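Local coordinates for protein possible MarR-transcriptional regulator (Streptomyces coelicolor, PDB 4B8X) that probably binds DNA and regulates transcription as a winged-helix member of the MarR family, although its specific biological role is unknown, at residues A[73-77]-A[78-82]; A[19-22]-A[23-26]. All coordinates share one frame; numbering follows the deposited sequence. Where two conformers were deposited one is given.

Contact 1 of 2, residues A[73-77]-A[78-82]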
ATOM      1  N   ASP A  73       0.186  -8.916  18.935  1.00 18.28           N
ATOM      2  CA  ASP A  73       1.220  -9.452  19.825  1.00 17.90           C
ATOM      3  C   ASP A  73       2.309  -8.352  20.019  1.00 15.39           C
ATOM      4  O   ASP A  73       2.848  -8.192  21.121  1.00 18.49           O
ATOM      5  CB  ASP A  73       1.719 -10.853  19.375  1.00 19.32           C
ATOM      6  CG  ASP A  73       0.723 -12.004  19.735  1.00 23.53           C
ATOM      7  OD1 ASP A  73      -0.382 -11.758  20.259  1.00 30.43           O
ATOM      8  OD2 ASP A  73       1.038 -13.207  19.488  1.00 25.91           O
ATOM      9  N   ARG A  74       2.616  -7.546  18.999  1.00 18.29           N
ATOM     10  CA  ARG A  74       3.566  -6.438  19.172  0.50 16.83           C
ATOM     11  C   ARG A  74       2.994  -5.323  20.075  1.00 16.29           C
ATOM     12  O   ARG A  74       3.725  -4.669  20.815  1.00 20.27           O
ATOM     13  CB  ARG A  74       3.998  -5.861  17.816  0.50 18.17           C
ATOM     14  CG  ARG A  74       4.799  -6.813  16.933  0.50 16.92           C
ATOM     15  CD  ARG A  74       6.238  -6.940  17.393  0.50 19.05           C
ATOM     16  NE  ARG A  74       6.854  -5.647  17.670  0.50 23.55           N
ATOM     17  CZ  ARG A  74       7.883  -5.136  17.000  0.50 23.60           C
ATOM     18  NH1 ARG A  74       8.442  -5.806  15.996  0.50 27.40           N
ATOM     19  NH2 ARG A  74       8.358  -3.950  17.347  0.50 24.94           N
ATOM     20  N   LEU A  75       1.679  -5.114  20.022  1.00 15.06           N
ATOM     21  CA  LEU A  75       1.021  -4.159  20.911  1.00 14.16           C
ATOM     22  C   LEU A  75       1.070  -4.689  22.348  1.00 14.52           C
ATOM     23  O   LEU A  75       1.267  -3.906  23.285  1.00 15.46           O
ATOM     24  CB  LEU A  75      -0.414  -3.850  20.478  1.00 12.96           C
ATOM     25  CG  LEU A  75      -0.502  -3.037  19.177  1.00 12.82           C
ATOM     26  CD1 LEU A  75      -1.938  -3.041  18.646  1.00 14.47           C
ATOM     27  CD2 LEU A  75       0.002  -1.612  19.364  1.00 13.85           C
ATOM     28  N   VAL A  76       0.903  -6.008  22.533  1.00 14.01           N
ATOM     29  CA  VAL A  76       1.032  -6.611  23.864  1.00 15.56           C
ATOM     30  C   VAL A  76       2.470  -6.442  24.369  1.00 14.70           C
ATOM     31  O   VAL A  76       2.689  -6.081  25.523  1.00 16.43           O
ATOM     32  CB  VAL A  76       0.675  -8.123  23.857  1.00 15.64           C
ATOM     33  CG1 VAL A  76       1.034  -8.779  25.190  1.00 18.22           C
ATOM     34  CG2 VAL A  76      -0.787  -8.316  23.499  1.00 17.35           C
ATOM     35  N   ARG A  77       3.437  -6.720  23.507  1.00 17.03           N
ATOM     36  CA  ARG A  77       4.841  -6.590  23.883  1.00 16.83           C
ATOM     37  C   ARG A  77       5.142  -5.187  24.437  1.00 16.40           C
ATOM     38  O   ARG A  77       5.908  -5.020  25.401  1.00 20.14           O
ATOM     39  CB  ARG A  77       5.718  -6.945  22.673  1.00 18.25           C
ATOM     40  CG  ARG A  77       7.173  -7.172  22.975  1.00 19.31           C
ATOM     41  CD  ARG A  77       7.981  -7.252  21.684  1.00 18.53           C
ATOM     42  NE  ARG A  77       7.561  -8.307  20.756  1.00 17.77           N
ATOM     43  CZ  ARG A  77       8.148  -8.539  19.575  1.00 19.24           C
ATOM     44  NH1 ARG A  77       9.136  -7.747  19.133  1.00 22.28           N
ATOM     45  NH2 ARG A  77       7.714  -9.524  18.807  1.00 21.44           N
ATOM     46  N   SER A  78       4.479  -4.182  23.860  1.00 19.68           N
ATOM     47  CA  SER A  78       4.644  -2.777  24.252  1.00 18.74           C
ATOM     48  C   SER A  78       3.735  -2.330  25.436  1.00 18.54           C
ATOM     49  O   SER A  78       3.781  -1.150  25.851  1.00 20.54           O
ATOM     50  CB  SER A  78       4.371  -1.846  23.039  1.00 21.09           C
ATOM     51  OG  SER A  78       5.204  -2.161  21.916  1.00 29.67           O
ATOM     52  N   GLY A  79       2.916  -3.242  25.963  1.00 17.09           N
ATOM     53  CA  GLY A  79       1.983  -2.900  27.042  1.00 15.68           C
ATOM     54  C   GLY A  79       0.748  -2.113  26.656  1.00 15.41           C
ATOM     55  O   GLY A  79       0.074  -1.557  27.527  1.00 15.50           O
ATOM     56  N   LEU A  80       0.442  -2.100  25.361  1.00 13.04           N
ATOM     57  CA  LEU A  80      -0.652  -1.270  24.835  1.00 12.45           C
ATOM     58  C   LEU A  80      -1.977  -2.021  24.664  1.00 12.09           C
ATOM     59  O   LEU A  80      -3.030  -1.380  24.539  1.00 12.34           O
ATOM     60  CB  LEU A  80      -0.213  -0.646  23.507  1.00 11.98           C
ATOM     61  CG  LEU A  80       1.137   0.086  23.543  1.00 12.76           C
ATOM     62  CD1 LEU A  80       1.416   0.704  22.176  1.00 14.65           C
ATOM     63  CD2 LEU A  80       1.255   1.136  24.657  1.00 15.72           C
ATOM     64  N   VAL A  81      -1.918  -3.351  24.631  1.00 11.90           N
ATOM     65  CA  VAL A  81      -3.056  -4.214  24.503  1.00 12.35           C
ATOM     66  C   VAL A  81      -2.805  -5.414  25.434  1.00 12.29           C
ATOM     67  O   VAL A  81      -1.652  -5.754  25.725  1.00 13.54           O
ATOM     68  CB  VAL A  81      -3.193  -4.684  23.026  1.00 14.26           C
ATOM     69  CG1 VAL A  81      -4.106  -5.910  22.867  1.00 16.60           C
ATOM     70  CG2 VAL A  81      -3.653  -3.515  22.169  1.00 13.70           C
ATOM     71  N   ALA A  82      -3.891  -6.022  25.884  1.00 12.50           N
ATOM     72  CA  ALA A  82      -3.896  -7.300  26.580  1.00 14.84           C
ATOM     73  C   ALA A  82      -4.814  -8.287  25.856  1.00 14.35           C
ATOM     74  O   ALA A  82      -5.795  -7.905  25.264  1.00 15.46           O
ATOM     75  CB  ALA A  82      -4.363  -7.099  28.022  1.00 18.96           C
TER
HETATM   76  O   HOH W   1       6.402  -4.147  20.117  1.00 30.22           O

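Contact 2 of 2, residues A[19-22]-A[23-26]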
ATOM      1  N   ILE A  19       3.809   6.998  -0.548  1.00 10.05           N
ATOM      2  CA  ILE A  19       4.266   8.286  -0.078  1.00 10.18           C
ATOM      3  C   ILE A  19       3.647   8.572   1.297  1.00 10.74           C
ATOM      4  O   ILE A  19       4.343   8.912   2.259  1.00 11.62           O
ATOM      5  CB  ILE A  19       3.857   9.367  -1.088  1.00 10.50           C
ATOM      6  CG1 ILE A  19       4.651   9.221  -2.401  1.00 10.94           C
ATOM      7  CG2 ILE A  19       4.052  10.751  -0.495  1.00 12.44           C
ATOM      8  CD1 ILE A  19       4.015   9.963  -3.568  1.00 12.07           C
ATOM      9  N   LEU A  20       2.333   8.425   1.412  1.00 10.48           N
ATOM     10  CA  LEU A  20       1.670   8.724   2.669  1.00 10.53           C
ATOM     11  C   LEU A  20       2.070   7.743   3.767  1.00 10.63           C
ATOM     12  O   LEU A  20       2.278   8.155   4.913  1.00 11.34           O
ATOM     13  CB  LEU A  20       0.146   8.743   2.482  1.00 10.58           C
ATOM     14  CG  LEU A  20      -0.370   9.851   1.572  1.00 11.14           C
ATOM     15  CD1 LEU A  20      -1.882   9.716   1.418  1.00 14.38           C
ATOM     16  CD2 LEU A  20       0.010  11.219   2.077  1.00 12.03           C
ATOM     17  N   LEU A  21       2.179   6.457   3.449  1.00 10.76           N
ATOM     18  CA  LEU A  21       2.586   5.492   4.455  1.00 11.33           C
ATOM     19  C   LEU A  21       3.955   5.859   5.021  1.00 12.50           C
ATOM     20  O   LEU A  21       4.171   5.762   6.227  1.00 12.80           O
ATOM     21  CB  LEU A  21       2.589   4.077   3.889  1.00 12.98           C
ATOM     22  CG  LEU A  21       2.939   2.971   4.878  1.00 15.23           C
ATOM     23  CD1 LEU A  21       1.944   2.940   6.039  1.00 20.04           C
ATOM     24  CD2 LEU A  21       3.008   1.639   4.158  1.00 18.48           C
ATOM     25  N   GLY A  22       4.911   6.241   4.179  1.00 13.18           N
ATOM     26  CA  GLY A  22       6.216   6.637   4.674  1.00 14.90           C
ATOM     27  C   GLY A  22       6.107   7.778   5.672  1.00 14.28           C
ATOM     28  O   GLY A  22       6.756   7.768   6.711  1.00 17.08           O
ATOM     29  N   GLU A  23       5.306   8.785   5.348  1.00 12.82           N
ATOM     30  CA  GLU A  23       5.130   9.948   6.215  0.50 13.50           C
ATOM     31  C   GLU A  23       4.484   9.584   7.554  1.00 13.30           C
ATOM     32  O   GLU A  23       4.958  10.001   8.608  1.00 15.14           O
ATOM     33  CB  GLU A  23       4.328  11.054   5.509  0.50 14.81           C
ATOM     34  CG  GLU A  23       5.089  11.771   4.389  0.50 17.89           C
ATOM     35  CD  GLU A  23       5.972  12.928   4.853  0.50 22.81           C
ATOM     36  OE1 GLU A  23       5.618  13.645   5.819  0.50 23.55           O
ATOM     37  OE2 GLU A  23       7.035  13.130   4.230  0.50 28.97           O
ATOM     38  N   VAL A  24       3.386   8.839   7.520  1.00 11.77           N
ATOM     39  CA  VAL A  24       2.682   8.519   8.768  1.00 11.34           C
ATOM     40  C   VAL A  24       3.417   7.465   9.585  1.00 11.76           C
ATOM     41  O   VAL A  24       3.388   7.544  10.822  1.00 13.03           O
ATOM     42  CB  VAL A  24       1.185   8.155   8.562  1.00 11.03           C
ATOM     43  CG1 VAL A  24       0.463   9.341   7.964  1.00 12.93           C
ATOM     44  CG2 VAL A  24       0.977   6.892   7.714  1.00 12.66           C
ATOM     45  N   ASP A  25       4.121   6.517   8.953  1.00 12.61           N
ATOM     46  CA  ASP A  25       4.983   5.611   9.708  1.00 13.73           C
ATOM     47  C   ASP A  25       6.033   6.423  10.493  1.00 13.81           C
ATOM     48  O   ASP A  25       6.344   6.097  11.647  1.00 14.46           O
ATOM     49  CB  ASP A  25       5.709   4.604   8.796  1.00 15.01           C
ATOM     50  CG  ASP A  25       4.915   3.298   8.520  1.00 17.04           C
ATOM     51  OD1 ASP A  25       3.897   3.004   9.192  1.00 18.81           O
ATOM     52  OD2 ASP A  25       5.359   2.510   7.619  1.00 20.09           O
ATOM     53  N   ALA A  26       6.591   7.474   9.896  1.00 13.93           N
ATOM     54  CA  ALA A  26       7.626   8.237  10.589  1.00 15.24           C
ATOM     55  C   ALA A  26       7.053   8.977  11.798  1.00 14.80           C
ATOM     56  O   ALA A  26       7.719   9.128  12.824  1.00 16.12           O
ATOM     57  CB  ALA A  26       8.322   9.201   9.618  1.00 17.88           C
TER

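Contact 1 of 2, residues A[73-77]-A[78-82]
Two backbone hydrogen bonds from Gly79 and Leu80 back into the last turn of helix 65-77 identify a Schellman motif, the turn that leads from this helix into the first wing strand, 81-85, of the winged helix. Leu80 N reaches over five residues to Leu75 O at 2.9 Å, and Gly79 N bonds to Val76 O at 2.9 Å. The second bond is nearly straight at the hydrogen (160°), yet its donor lies above the carbonyl plane. The positive phi of Gly79 (75°) reverses the chain, while Ser78 N still makes a helical bond to Arg74 O.

The reversal brings Val81 back against the helix. Its CG2 lies 3.7 Å from Leu75 CB, and its carbonyl O receives a CA-H...O contact from Val76 CA at 3.4 Å. Leu75 also meets Leu80 branch to branch, CD2 to CD1 at 3.9 Å, the two side chains crossing at about a right angle. Leu41 of helix 35-45 touches both Leu75 and Val81, and Leu80 packs on Val104 of helix 99-114, so the apolar cluster touches both these helices as well as its own.

On the polar side, Ser78 OG stands beside its own backbone N (chi1 -56°), facing a water that links the turn. That water donates to Arg74 O at 2.8 Å, lies 2.9 Å from Ser78 OG, and in one conformer of the arginine accepts from Arg74 NE.

Contact 2 of 2, residues A[19-22]-A[23-26]
Ile19 O accepts the N-H of Glu23 at 3.2 Å, the first of four successive i to i+4 bonds that define regular helix here. Beyond this bond the Ile19 side chain packs on Ala141 of the second subunit.

Leu20 O is bonded by Val24 N at 2.9 Å, with the donor almost in line with the C=O (166°). The same oxygen is approached by a methyl: Val24 CG2 sits between its own backbone N and carbonyl carbon, which brings it to 3.3 Å from Leu20 O.

Leu21 carries the main side-chain contact. Its O takes Asp25 N at 2.8 Å, and with CG anti to the backbone N (chi1 -177°) the branched end of Leu21 crosses the Asp25 carboxylate at a slant. Leu21 CG is 3.7 Å from Asp25 OD2, while Leu21 CD1 lies equally far from Asp25 OD1. That OD1 has its polar partner in Phe35 N, at the start of helix 35-45, and Phe35 also touches Leu21 and Val24. Were Asp25 an alanine, Phe35 N would probably lose this acceptor and Leu21 the carboxylate beside its branch, weakening the tie between the two helices.

Gly22 O ends the series with a longer bond to Ala26 N (3.2 Å, 148° at the hydrogen).

Leu20, Leu21 and Val24 meet Ile13, Met14 and Ile10 of the second subunit, respectively, an apolar helix face of the kind used in the helical dimer interface of MarR proteins.

Overall arrangement
Along the chain contact 2 closes before contact 1 opens, and both belong to the same MarR-type helix-turn-helix region. Their centres are 22 Å apart and their nearest atoms about 12 Å apart, so they do not touch. Contact 2 lies on helix 5-28, which packs on the second subunit; contact 1 joins helix 65-77 to strand 81-85, an outer strand of the three-stranded antiparallel sheet, and no other chain of the assembly touches it. Helix 35-45 connects them: Phe35 meets residues 19-26, whereas Leu41 meets residues 73-82. The geometry is consistent with the MarR plan, in which a helical dimer interface carries a winged-helix unit that probably binds DNA.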